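Local coordinates for protein LacI family transcription regulator (Bifidobacterium animalis subsp. lactis, PDB 4O5A) that probably binds operator DNA through an N-terminal helix-turn-helix domain and regulates transcription in response to a small-molecule effector, at residues D131-L136 / P152-L157; I120-I125 / I145-N150; R242-E247 / S266-K271. All blocks are in the same frame, centred on the assembly; numbering follows the deposited sequence.

Contact 1 of 3, residues D131-L136 / P152-L157; sequences DALLLL and PQMPCL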
ATOM      1  N   ASP A 131     -24.162  10.846   0.706  1.00 27.21           N
ATOM      2  CA  ASP A 131     -24.433  12.209   0.263  1.00 25.53           C
ATOM      3  C   ASP A 131     -23.794  12.517  -1.093  1.00 23.46           C
ATOM      4  O   ASP A 131     -24.212  13.451  -1.784  1.00 25.41           O
ATOM      5  CB  ASP A 131     -23.923  13.203   1.300  1.00 28.56           C
ATOM      6  CG  ASP A 131     -24.771  13.224   2.559  1.00 30.67           C
ATOM      7  OD1 ASP A 131     -25.874  12.628   2.553  1.00 28.79           O
ATOM      8  OD2 ASP A 131     -24.333  13.851   3.553  1.00 28.87           O
ATOM      9  N   ALA A 132     -22.795  11.721  -1.450  1.00 23.95           N
ATOM     10  CA  ALA A 132     -22.048  11.872  -2.698  1.00 24.60           C
ATOM     11  C   ALA A 132     -21.252  10.615  -2.966  1.00 20.52           C
ATOM     12  O   ALA A 132     -20.928   9.870  -2.032  1.00 23.43           O
ATOM     13  CB  ALA A 132     -21.117  13.088  -2.633  1.00 21.84           C
ATOM     14  N   LEU A 133     -20.925  10.391  -4.238  1.00 23.02           N
ATOM     15  CA  LEU A 133     -20.175   9.208  -4.662  1.00 23.17           C
ATOM     16  C   LEU A 133     -18.854   9.631  -5.283  1.00 22.92           C
ATOM     17  O   LEU A 133     -18.793  10.605  -6.027  1.00 24.34           O
ATOM     18  CB  LEU A 133     -20.959   8.441  -5.724  1.00 25.28           C
ATOM     19  CG  LEU A 133     -22.362   7.989  -5.349  1.00 30.35           C
ATOM     20  CD1 LEU A 133     -23.035   7.344  -6.533  1.00 29.65           C
ATOM     21  CD2 LEU A 133     -22.229   7.000  -4.221  1.00 34.89           C
ATOM     22  N   LEU A 134     -17.804   8.883  -4.985  1.00 22.45           N
ATOM     23  CA  LEU A 134     -16.499   9.132  -5.562  1.00 23.66           C
ATOM     24  C   LEU A 134     -16.266   8.058  -6.620  1.00 28.85           C
ATOM     25  O   LEU A 134     -16.383   6.864  -6.327  1.00 28.50           O
ATOM     26  CB  LEU A 134     -15.440   9.041  -4.454  1.00 23.57           C
ATOM     27  CG  LEU A 134     -13.981   9.203  -4.856  1.00 27.14           C
ATOM     28  CD1 LEU A 134     -13.767  10.570  -5.475  1.00 26.66           C
ATOM     29  CD2 LEU A 134     -13.085   9.018  -3.644  1.00 26.48           C
ATOM     30  N   LEU A 135     -15.961   8.473  -7.852  1.00 24.45           N
ATOM     31  CA  LEU A 135     -15.716   7.531  -8.950  1.00 23.66           C
ATOM     32  C   LEU A 135     -14.241   7.485  -9.328  1.00 29.49           C
ATOM     33  O   LEU A 135     -13.671   8.492  -9.762  1.00 25.33           O
ATOM     34  CB  LEU A 135     -16.525   7.925 -10.184  1.00 30.69           C
ATOM     35  CG  LEU A 135     -18.022   8.143  -9.984  1.00 39.74           C
ATOM     36  CD1 LEU A 135     -18.681   8.599 -11.284  1.00 44.49           C
ATOM     37  CD2 LEU A 135     -18.678   6.874  -9.463  1.00 37.45           C
ATOM     38  N   LEU A 136     -13.628   6.317  -9.178  1.00 25.50           N
ATOM     39  CA  LEU A 136     -12.223   6.153  -9.541  1.00 29.14           C
ATOM     40  C   LEU A 136     -12.071   5.225 -10.738  1.00 31.39           C
ATOM     41  O   LEU A 136     -12.986   4.460 -11.067  1.00 30.23           O
ATOM     42  CB  LEU A 136     -11.416   5.601  -8.364  1.00 27.96           C
ATOM     43  CG  LEU A 136     -11.520   6.321  -7.019  1.00 27.62           C
ATOM     44  CD1 LEU A 136     -10.715   5.571  -5.964  1.00 31.36           C
ATOM     45  CD2 LEU A 136     -11.069   7.779  -7.111  1.00 29.00           C
ATOM     46  N   PRO A 152     -28.966  12.822 -11.544  1.00 45.08           N
ATOM     47  CA  PRO A 152     -28.238  14.038 -11.158  1.00 42.69           C
ATOM     48  C   PRO A 152     -28.576  14.518  -9.751  1.00 47.80           C
ATOM     49  O   PRO A 152     -27.921  15.437  -9.266  1.00 52.54           O
ATOM     50  CB  PRO A 152     -28.689  15.062 -12.200  1.00 46.61           C
ATOM     51  CG  PRO A 152     -30.063  14.621 -12.579  1.00 49.64           C
ATOM     52  CD  PRO A 152     -30.070  13.109 -12.476  1.00 45.98           C
ATOM     53  N   GLN A 153     -29.570  13.911  -9.106  1.00 47.88           N
ATOM     54  CA  GLN A 153     -29.876  14.247  -7.715  1.00 43.41           C
ATOM     55  C   GLN A 153     -28.838  13.672  -6.740  1.00 39.90           C
ATOM     56  O   GLN A 153     -28.879  13.960  -5.543  1.00 44.64           O
ATOM     57  CB  GLN A 153     -31.282  13.775  -7.326  1.00 45.28           C
ATOM     58  CG  GLN A 153     -31.401  12.277  -7.069  1.00 45.37           C
ATOM     59  CD  GLN A 153     -31.366  11.452  -8.342  1.00 49.64           C
ATOM     60  OE1 GLN A 153     -31.352  11.991  -9.450  1.00 49.01           O
ATOM     61  NE2 GLN A 153     -31.355  10.132  -8.189  1.00 51.25           N
HETATM   62  N   MSE A 154     -27.922  12.852  -7.250  1.00 37.59           N
HETATM   63  CA  MSE A 154     -26.835  12.311  -6.433  1.00 35.99           C
HETATM   64  C   MSE A 154     -25.504  12.925  -6.849  1.00 33.53           C
HETATM   65  O   MSE A 154     -25.009  12.649  -7.946  1.00 36.77           O
HETATM   66  CB  MSE A 154     -26.765  10.780  -6.541  1.00 40.39           C
HETATM   67  CG  MSE A 154     -25.497  10.163  -5.954  1.00 39.59           C
HETATM   68 SE   MSE A 154     -25.328  10.314  -4.004  0.53 29.92          SE
HETATM   69  CE  MSE A 154     -26.552   8.861  -3.530  1.00 32.76           C
ATOM     70  N   PRO A 155     -24.928  13.773  -5.980  1.00 31.00           N
ATOM     71  CA  PRO A 155     -23.622  14.371  -6.270  1.00 32.22           C
ATOM     72  C   PRO A 155     -22.560  13.315  -6.519  1.00 29.70           C
ATOM     73  O   PRO A 155     -22.512  12.299  -5.824  1.00 26.72           O
ATOM     74  CB  PRO A 155     -23.298  15.136  -4.984  1.00 31.28           C
ATOM     75  CG  PRO A 155     -24.661  15.533  -4.454  1.00 31.56           C
ATOM     76  CD  PRO A 155     -25.536  14.335  -4.759  1.00 33.80           C
ATOM     77  N   CYS A 156     -21.714  13.546  -7.516  1.00 26.95           N
ATOM     78  CA  CYS A 156     -20.556  12.687  -7.703  1.00 26.75           C
ATOM     79  C   CYS A 156     -19.366  13.474  -8.220  1.00 23.27           C
ATOM     80  O   CYS A 156     -19.513  14.588  -8.743  1.00 26.81           O
ATOM     81  CB  CYS A 156     -20.869  11.531  -8.655  1.00 32.20           C
ATOM     82  SG  CYS A 156     -21.196  12.067 -10.338  1.00 42.10           S
ATOM     83  N   LEU A 157     -18.194  12.874  -8.070  1.00 23.19           N
ATOM     84  CA  LEU A 157     -16.951  13.445  -8.552  1.00 25.88           C
ATOM     85  C   LEU A 157     -16.094  12.323  -9.104  1.00 24.38           C
ATOM     86  O   LEU A 157     -15.936  11.275  -8.464  1.00 23.16           O
ATOM     87  CB  LEU A 157     -16.204  14.130  -7.412  1.00 23.09           C
ATOM     88  CG  LEU A 157     -14.829  14.694  -7.759  1.00 23.94           C
ATOM     89  CD1 LEU A 157     -14.973  16.004  -8.508  1.00 27.28           C
ATOM     90  CD2 LEU A 157     -14.002  14.876  -6.499  1.00 25.39           C
TER

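Contact 2 of 3, residues I120-I125 / I145-N150; sequences ILEDWI and IELMKN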
ATOM      1  N   ILE A 120     -24.101  -1.848  -6.635  1.00 35.47           N
ATOM      2  CA  ILE A 120     -23.959  -1.206  -5.334  1.00 29.41           C
ATOM      3  C   ILE A 120     -24.317   0.278  -5.414  1.00 33.08           C
ATOM      4  O   ILE A 120     -25.021   0.808  -4.551  1.00 34.39           O
ATOM      5  CB  ILE A 120     -22.533  -1.384  -4.780  1.00 30.67           C
ATOM      6  CG1 ILE A 120     -22.263  -2.867  -4.504  1.00 38.67           C
ATOM      7  CG2 ILE A 120     -22.334  -0.546  -3.520  1.00 32.29           C
ATOM      8  CD1 ILE A 120     -20.799  -3.203  -4.268  1.00 42.93           C
ATOM      9  N   LEU A 121     -23.842   0.938  -6.468  1.00 29.36           N
ATOM     10  CA  LEU A 121     -24.089   2.358  -6.671  1.00 34.25           C
ATOM     11  C   LEU A 121     -25.578   2.616  -6.847  1.00 35.57           C
ATOM     12  O   LEU A 121     -26.114   3.586  -6.316  1.00 35.79           O
ATOM     13  CB  LEU A 121     -23.325   2.851  -7.898  1.00 27.03           C
ATOM     14  CG  LEU A 121     -21.802   2.878  -7.792  1.00 35.45           C
ATOM     15  CD1 LEU A 121     -21.181   3.392  -9.087  1.00 34.47           C
ATOM     16  CD2 LEU A 121     -21.348   3.713  -6.602  1.00 35.71           C
ATOM     17  N   GLU A 122     -26.248   1.738  -7.587  1.00 34.68           N
ATOM     18  CA  GLU A 122     -27.680   1.879  -7.803  1.00 35.00           C
ATOM     19  C   GLU A 122     -28.433   1.764  -6.481  1.00 38.25           C
ATOM     20  O   GLU A 122     -29.429   2.449  -6.265  1.00 39.66           O
ATOM     21  CB  GLU A 122     -28.174   0.851  -8.825  1.00 42.96           C
ATOM     22  CG  GLU A 122     -27.713   1.148 -10.249  1.00 53.01           C
ATOM     23  CD  GLU A 122     -28.000   0.020 -11.231  1.00 63.31           C
ATOM     24  OE1 GLU A 122     -28.094  -1.150 -10.794  1.00 66.48           O
ATOM     25  OE2 GLU A 122     -28.125   0.308 -12.444  1.00 64.40           O
ATOM     26  N   ASP A 123     -27.939   0.912  -5.590  1.00 36.76           N
ATOM     27  CA  ASP A 123     -28.567   0.726  -4.289  1.00 40.03           C
ATOM     28  C   ASP A 123     -28.410   1.988  -3.450  1.00 34.97           C
ATOM     29  O   ASP A 123     -29.362   2.448  -2.818  1.00 38.44           O
ATOM     30  CB  ASP A 123     -27.966  -0.487  -3.569  1.00 42.86           C
ATOM     31  CG  ASP A 123     -28.445  -0.612  -2.135  1.00 54.42           C
ATOM     32  OD1 ASP A 123     -29.610  -1.014  -1.926  1.00 55.97           O
ATOM     33  OD2 ASP A 123     -27.650  -0.314  -1.216  1.00 62.31           O
ATOM     34  N   TRP A 124     -27.204   2.547  -3.461  1.00 31.11           N
ATOM     35  CA  TRP A 124     -26.904   3.753  -2.704  1.00 32.75           C
ATOM     36  C   TRP A 124     -27.758   4.913  -3.184  1.00 31.86           C
ATOM     37  O   TRP A 124     -28.267   5.691  -2.383  1.00 36.13           O
ATOM     38  CB  TRP A 124     -25.422   4.093  -2.829  1.00 32.60           C
ATOM     39  CG  TRP A 124     -24.568   3.322  -1.877  1.00 34.64           C
ATOM     40  CD1 TRP A 124     -24.993   2.515  -0.859  1.00 40.45           C
ATOM     41  CD2 TRP A 124     -23.135   3.285  -1.850  1.00 29.12           C
ATOM     42  NE1 TRP A 124     -23.905   1.977  -0.197  1.00 40.43           N
ATOM     43  CE2 TRP A 124     -22.758   2.440  -0.783  1.00 32.51           C
ATOM     44  CE3 TRP A 124     -22.136   3.887  -2.619  1.00 37.25           C
ATOM     45  CZ2 TRP A 124     -21.419   2.184  -0.473  1.00 33.07           C
ATOM     46  CZ3 TRP A 124     -20.812   3.627  -2.312  1.00 36.10           C
ATOM     47  CH2 TRP A 124     -20.466   2.782  -1.248  1.00 33.17           C
ATOM     48  N   ILE A 125     -27.929   5.002  -4.495  1.00 29.85           N
ATOM     49  CA  ILE A 125     -28.724   6.063  -5.092  1.00 35.65           C
ATOM     50  C   ILE A 125     -30.197   5.910  -4.726  1.00 44.20           C
ATOM     51  O   ILE A 125     -30.861   6.885  -4.370  1.00 41.61           O
ATOM     52  CB  ILE A 125     -28.567   6.075  -6.623  1.00 35.46           C
ATOM     53  CG1 ILE A 125     -27.137   6.483  -7.001  1.00 35.75           C
ATOM     54  CG2 ILE A 125     -29.570   7.016  -7.262  1.00 45.38           C
ATOM     55  CD1 ILE A 125     -26.817   6.320  -8.484  1.00 41.29           C
ATOM     56  N   ILE A 145     -20.757   6.489 -15.866  1.00 47.22           N
ATOM     57  CA  ILE A 145     -21.055   7.838 -16.334  1.00 47.04           C
ATOM     58  C   ILE A 145     -22.540   7.950 -16.655  1.00 48.61           C
ATOM     59  O   ILE A 145     -23.209   8.879 -16.207  1.00 50.76           O
ATOM     60  CB  ILE A 145     -20.222   8.222 -17.579  1.00 50.21           C
ATOM     61  CG1 ILE A 145     -18.729   8.025 -17.311  1.00 50.71           C
ATOM     62  CG2 ILE A 145     -20.515   9.657 -18.008  1.00 52.91           C
ATOM     63  CD1 ILE A 145     -18.213   8.795 -16.109  1.00 52.70           C
ATOM     64  N   GLU A 146     -23.053   6.985 -17.413  1.00 48.53           N
ATOM     65  CA  GLU A 146     -24.465   6.961 -17.780  1.00 52.27           C
ATOM     66  C   GLU A 146     -25.365   6.865 -16.551  1.00 52.75           C
ATOM     67  O   GLU A 146     -26.422   7.493 -16.500  1.00 55.92           O
ATOM     68  CB  GLU A 146     -24.760   5.806 -18.743  1.00 52.92           C
ATOM     69  N   LEU A 147     -24.942   6.074 -15.567  1.00 48.82           N
ATOM     70  CA  LEU A 147     -25.681   5.934 -14.315  1.00 45.31           C
ATOM     71  C   LEU A 147     -25.787   7.280 -13.603  1.00 46.31           C
ATOM     72  O   LEU A 147     -26.873   7.678 -13.175  1.00 49.39           O
ATOM     73  CB  LEU A 147     -25.012   4.893 -13.404  1.00 37.12           C
ATOM     74  CG  LEU A 147     -25.596   4.682 -12.004  1.00 41.00           C
ATOM     75  CD1 LEU A 147     -27.046   4.233 -12.082  1.00 43.87           C
ATOM     76  CD2 LEU A 147     -24.779   3.673 -11.205  1.00 41.31           C
HETATM   77  N   MSE A 148     -24.665   7.986 -13.491  1.00 43.49           N
HETATM   78  CA  MSE A 148     -24.654   9.268 -12.795  1.00 39.62           C
HETATM   79  C   MSE A 148     -25.472  10.315 -13.541  1.00 45.91           C
HETATM   80  O   MSE A 148     -26.176  11.116 -12.925  1.00 46.97           O
HETATM   81  CB  MSE A 148     -23.225   9.788 -12.577  1.00 34.43           C
HETATM   82  CG  MSE A 148     -22.332   8.930 -11.701  1.00 37.32           C
HETATM   83 SE   MSE A 148     -23.240   8.029 -10.235  0.54 49.35          SE
HETATM   84  CE  MSE A 148     -24.024   9.543  -9.311  1.00 49.49           C
ATOM     85  N   LYS A 149     -25.377  10.314 -14.867  1.00 48.36           N
ATOM     86  CA  LYS A 149     -26.068  11.320 -15.663  1.00 54.23           C
ATOM     87  C   LYS A 149     -27.579  11.136 -15.585  1.00 55.60           C
ATOM     88  O   LYS A 149     -28.335  12.108 -15.631  1.00 59.21           O
ATOM     89  CB  LYS A 149     -25.576  11.298 -17.114  1.00 56.47           C
ATOM     90  CG  LYS A 149     -24.117  11.717 -17.259  1.00 55.09           C
ATOM     91  CD  LYS A 149     -23.914  12.702 -18.404  1.00 60.39           C
ATOM     92  CE  LYS A 149     -23.561  12.010 -19.710  1.00 66.49           C
ATOM     93  NZ  LYS A 149     -23.302  13.002 -20.801  1.00 68.89           N
ATOM     94  N   ASN A 150     -28.013   9.885 -15.452  1.00 51.78           N
ATOM     95  CA  ASN A 150     -29.428   9.574 -15.293  1.00 56.22           C
ATOM     96  C   ASN A 150     -29.898   9.784 -13.853  1.00 50.21           C
ATOM     97  O   ASN A 150     -31.086   9.680 -13.557  1.00 53.66           O
ATOM     98  CB  ASN A 150     -29.721   8.141 -15.757  1.00 64.83           C
ATOM     99  CG  ASN A 150     -29.357   7.910 -17.219  1.00 71.36           C
ATOM    100  OD1 ASN A 150     -29.086   8.853 -17.965  1.00 75.24           O
ATOM    101  ND2 ASN A 150     -29.357   6.647 -17.632  1.00 71.82           N
TER

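Contact 3 of 3, residues R242-E247 / S266-K271; sequences RLLSVE and SVASVK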
ATOM      1  N   ARG A 242      12.936  -8.768 -22.202  1.00 22.74           N
ATOM      2  CA  ARG A 242      12.642  -8.643 -23.623  1.00 21.88           C
ATOM      3  C   ARG A 242      13.240  -7.361 -24.217  1.00 22.98           C
ATOM      4  O   ARG A 242      13.895  -7.410 -25.256  1.00 25.30           O
ATOM      5  CB  ARG A 242      11.134  -8.687 -23.860  1.00 23.89           C
ATOM      6  CG  ARG A 242      10.717  -8.460 -25.302  1.00 24.41           C
ATOM      7  CD  ARG A 242       9.244  -8.798 -25.465  1.00 27.75           C
ATOM      8  NE  ARG A 242       8.670  -8.318 -26.722  1.00 30.22           N
ATOM      9  CZ  ARG A 242       7.455  -8.650 -27.142  1.00 30.59           C
ATOM     10  NH1 ARG A 242       6.709  -9.468 -26.412  1.00 28.70           N
ATOM     11  NH2 ARG A 242       6.994  -8.186 -28.289  1.00 29.04           N
ATOM     12  N   LEU A 243      13.028  -6.229 -23.556  1.00 19.74           N
ATOM     13  CA  LEU A 243      13.577  -4.954 -24.040  1.00 19.95           C
ATOM     14  C   LEU A 243      15.101  -4.935 -24.085  1.00 26.23           C
ATOM     15  O   LEU A 243      15.695  -4.405 -25.028  1.00 22.40           O
ATOM     16  CB  LEU A 243      13.064  -3.794 -23.193  1.00 19.17           C
ATOM     17  CG  LEU A 243      11.562  -3.543 -23.351  1.00 19.52           C
ATOM     18  CD1 LEU A 243      11.076  -2.608 -22.270  1.00 17.52           C
ATOM     19  CD2 LEU A 243      11.255  -2.973 -24.738  1.00 24.99           C
ATOM     20  N   LEU A 244      15.737  -5.527 -23.079  1.00 19.00           N
ATOM     21  CA  LEU A 244      17.201  -5.540 -23.027  1.00 21.02           C
ATOM     22  C   LEU A 244      17.869  -6.549 -23.953  1.00 28.00           C
ATOM     23  O   LEU A 244      19.092  -6.522 -24.119  1.00 27.03           O
ATOM     24  CB  LEU A 244      17.689  -5.741 -21.589  1.00 20.70           C
ATOM     25  CG  LEU A 244      17.290  -4.648 -20.600  1.00 24.75           C
ATOM     26  CD1 LEU A 244      17.880  -4.958 -19.243  1.00 23.25           C
ATOM     27  CD2 LEU A 244      17.778  -3.294 -21.098  1.00 26.42           C
ATOM     28  N   SER A 245      17.071  -7.425 -24.559  0.54 27.08           N
ATOM     29  CA  SER A 245      17.614  -8.457 -25.428  0.54 27.58           C
ATOM     30  C   SER A 245      17.439  -8.176 -26.922  0.54 31.24           C
ATOM     31  O   SER A 245      18.006  -8.882 -27.750  0.54 34.72           O
ATOM     32  CB  SER A 245      17.016  -9.822 -25.069  0.54 29.74           C
ATOM     33  OG  SER A 245      17.194 -10.090 -23.691  0.54 26.32           O
ATOM     34  N   VAL A 246      16.661  -7.151 -27.262  1.00 33.93           N
ATOM     35  CA  VAL A 246      16.359  -6.849 -28.672  1.00 39.77           C
ATOM     36  C   VAL A 246      17.064  -5.581 -29.172  1.00 43.85           C
ATOM     37  O   VAL A 246      16.765  -4.482 -28.707  1.00 47.54           O
ATOM     38  CB  VAL A 246      14.824  -6.722 -28.914  1.00 52.51           C
ATOM     39  CG1 VAL A 246      14.534  -6.268 -30.342  1.00 55.21           C
ATOM     40  CG2 VAL A 246      14.118  -8.047 -28.610  1.00 49.73           C
ATOM     41  N   GLU A 247      17.983  -5.753 -30.127  1.00 42.52           N
ATOM     42  CA  GLU A 247      18.766  -4.651 -30.698  1.00 39.31           C
ATOM     43  C   GLU A 247      17.949  -3.815 -31.692  1.00 45.63           C
ATOM     44  O   GLU A 247      17.183  -4.367 -32.483  1.00 48.09           O
ATOM     45  CB  GLU A 247      20.029  -5.190 -31.389  1.00 45.04           C
ATOM     46  N   SER A 266      16.395  -4.765 -11.077  1.00 17.05           N
ATOM     47  CA  SER A 266      17.020  -6.014 -10.645  1.00 15.62           C
ATOM     48  C   SER A 266      17.388  -6.892 -11.842  1.00 19.43           C
ATOM     49  O   SER A 266      18.458  -7.508 -11.861  1.00 18.74           O
ATOM     50  CB  SER A 266      16.119  -6.767  -9.657  1.00 17.41           C
ATOM     51  OG  SER A 266      15.880  -5.965  -8.504  1.00 16.29           O
ATOM     52  N   VAL A 267      16.515  -6.938 -12.846  1.00 16.61           N
ATOM     53  CA  VAL A 267      16.822  -7.663 -14.085  1.00 17.25           C
ATOM     54  C   VAL A 267      18.076  -7.111 -14.746  1.00 18.42           C
ATOM     55  O   VAL A 267      18.951  -7.873 -15.154  1.00 19.89           O
ATOM     56  CB  VAL A 267      15.637  -7.612 -15.100  1.00 20.89           C
ATOM     57  CG1 VAL A 267      16.122  -7.934 -16.527  1.00 20.45           C
ATOM     58  CG2 VAL A 267      14.550  -8.601 -14.686  1.00 23.15           C
ATOM     59  N   ALA A 268      18.157  -5.792 -14.860  1.00 17.36           N
ATOM     60  CA  ALA A 268      19.331  -5.175 -15.475  1.00 16.87           C
ATOM     61  C   ALA A 268      20.600  -5.551 -14.701  1.00 20.87           C
ATOM     62  O   ALA A 268      21.617  -5.913 -15.293  1.00 23.09           O
ATOM     63  CB  ALA A 268      19.165  -3.669 -15.551  1.00 15.91           C
ATOM     64  N   SER A 269      20.531  -5.495 -13.372  1.00 21.94           N
ATOM     65  CA  SER A 269      21.707  -5.809 -12.559  1.00 20.06           C
ATOM     66  C   SER A 269      22.157  -7.237 -12.759  1.00 19.22           C
ATOM     67  O   SER A 269      23.347  -7.489 -12.909  1.00 27.55           O
ATOM     68  CB  SER A 269      21.458  -5.542 -11.074  1.00 25.07           C
ATOM     69  OG  SER A 269      21.203  -4.158 -10.871  1.00 24.51           O
ATOM     70  N   VAL A 270      21.214  -8.176 -12.754  1.00 20.20           N
ATOM     71  CA  VAL A 270      21.567  -9.585 -12.941  1.00 23.67           C
ATOM     72  C   VAL A 270      22.208  -9.766 -14.314  1.00 23.59           C
ATOM     73  O   VAL A 270      23.138 -10.558 -14.492  1.00 26.96           O
ATOM     74  CB  VAL A 270      20.311 -10.477 -12.804  1.00 24.19           C
ATOM     75  CG1 VAL A 270      20.582 -11.900 -13.281  1.00 26.28           C
ATOM     76  CG2 VAL A 270      19.812 -10.466 -11.368  1.00 27.44           C
ATOM     77  N   LYS A 271      21.741  -8.982 -15.278  1.00 25.08           N
ATOM     78  CA  LYS A 271      22.211  -9.088 -16.664  1.00 28.36           C
ATOM     79  C   LYS A 271      23.559  -8.379 -16.879  1.00 31.86           C
ATOM     80  O   LYS A 271      24.211  -8.576 -17.899  1.00 32.00           O
ATOM     81  CB  LYS A 271      21.142  -8.504 -17.598  1.00 28.19           C
ATOM     82  CG  LYS A 271      21.174  -8.967 -19.052  1.00 39.60           C
ATOM     83  CD  LYS A 271      19.884  -8.507 -19.766  1.00 35.83           C
ATOM     84  CE  LYS A 271      19.899  -8.791 -21.263  1.00 40.11           C
ATOM     85  NZ  LYS A 271      20.042 -10.238 -21.568  1.00 34.43           N
TER

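Contact 1 of 3, residues D131-L136 / P152-L157
L133 and L134 run parallel to C156 and L157 as neighbouring strands, and three backbone hydrogen bonds join them: L133 N to P155 O (2.9 Å), L157 N to L133 O, and L135 N to L157 O (2.9 Å, 174° at the hydrogen). L133 therefore uses both its N and its O, straddling C156. Two of the three acceptors also receive a CA-H...O contact, with A132 CA 3.2 Å from P155 O and C156 CA 3.2 Å from L133 O. From D131 to L135 and from M154 to L157 the pieces diverge by 43°.

Side chains add to the ladder, partly by resting on the opposite backbone. Selenomethionine M154 holds CG anti to its backbone N (chi1 168°), 3.8 Å from L133 CD1, the two chains crossing at about a right angle; the bend beyond CG turns SE back onto the backbone of A132. The ring of P155 sets CD 3.4 Å from D131 O, and its CB meets A132 CB at 3.8 Å.

L133 and C156 project from one face of the sheet, L134 and L157 from the other. This is the strand pair of a beta-alpha-beta unit: its connecting helix 143-149 lays M148 over L133, L135 and C156, helix 116-127 adds L121 and W124 on L133, and helix 304-320 covers L157 from the other face. Strand 70-76 borders 132-135 through G72.

Contact 2 of 3, residues I120-I125 / I145-N150
The backbone bond from I125 N to L121 O (2.9 Å) is a regular helical turn, and it sets L121 and I125 one above the other on the side of helix 116-127 that meets L147. The segments belong to two neighbouring helices on one face of the parallel sheet of a Rossmann-like, periplasmic-binding-protein type subdomain. Their short axes are nearly parallel, 10° apart, and stand 11.3 Å from each other, so the backbones do not touch and the interface is built by side chains.

L147 carries it from the side of 145-150. With CG anti to the backbone N (chi1 176°), its two methyls part across the opposing helix: CD2 meets L121 CB at 3.7 Å, and CD1 comes to 3.6 Å from E122 CG. Both L121 and E122 approach it at a slant. I125 instead reaches toward L147 tip to tip, its CD1 4.1 Å from L147 CG. E122, an exposed residue extended beyond CG, lays its CG against both methyls of L147, and its OE2 stays 4.1 Å from L147 CD1.

L121 and M148 both reach L133 of strand 132-135, which links the helix pair to the sheet. W124 faces the sheet, on L133 and on strands 70-76 and 105-111, and takes no part between the helices; I120 touches E100 of the second subunit. I125 CD1 also meets the selenium atom SE of M148, at 4.3 Å.

Contact 3 of 3, residues R242-E247 / S266-K271
No aromatic ring or other flat side chain takes part where L244 meets A268 and K271; the planar group that is touched is the peptide carbonyl of L244, whose O lies 3.7 Å from K271 CE. Most of the rest is aliphatic packing between the C-terminal parts of helices 233-245 and 258-271, which precede and follow strand 252-255 in the periplasmic-binding-protein-like domain.

L244 enters the gap with CG beside the backbone N. Its chi1 of -62°, with an extended chi2, carries CD1 to the backbone of the opposite helix, 4.0 Å from A268 CA and 4.1 Å from A268 CB, with V267 CG1 a more distant neighbour at 4.4 Å. K271 comes the other way. Its carbon chain runs alongside L244 in the opposite direction, and this extended chain brings CE to 3.8 Å from L244 CB, with CD close to both CB and CD1; the bend at the last torsion (60°) then directs NZ toward S245.

At the solvent-exposed end of the contact the ammonium group of K271 ends near S245, with NZ 3.6 Å from S245 OG. This is a long approach. S245 OG has a firmer partner in K241 O, one turn back in its own helix, and this serine was deposited in two conformers. Both residues also touch a crystal neighbour, so the lysine end may be influenced by the lattice. Around the pair, L279 lies against A268, and on the far side of helix 258-271 S266 OG bonds to A292 O of the second subunit.

The contact is mainly apolar: it rests on the methylenes of K271, which cover L244, and any electrostatic help to the ammonium group from L244 O is probably slight.

How the contacts relate
Contacts 1 and 2 touch and share one side of the parallel sheet. Their centres are 8 Å apart and their segments alternate along the chain, in the order 120-125, 131-136, 145-150, 152-157, so that helix 116-127, strand 132-135, helix 143-149 and strand 156-160 follow one another. Contact 1 supplies two strands of the parallel sheet and contact 2 the helix pair on one of its faces, with M154 O packing on M148 CE where they join. Contact 3 comes later, in the other sheet-bearing half, its centre about 45 Å from that of contact 1. The contacts thus sample the two lobes expected of a LacI-type effector-binding region, on opposite sides of the chain's centre.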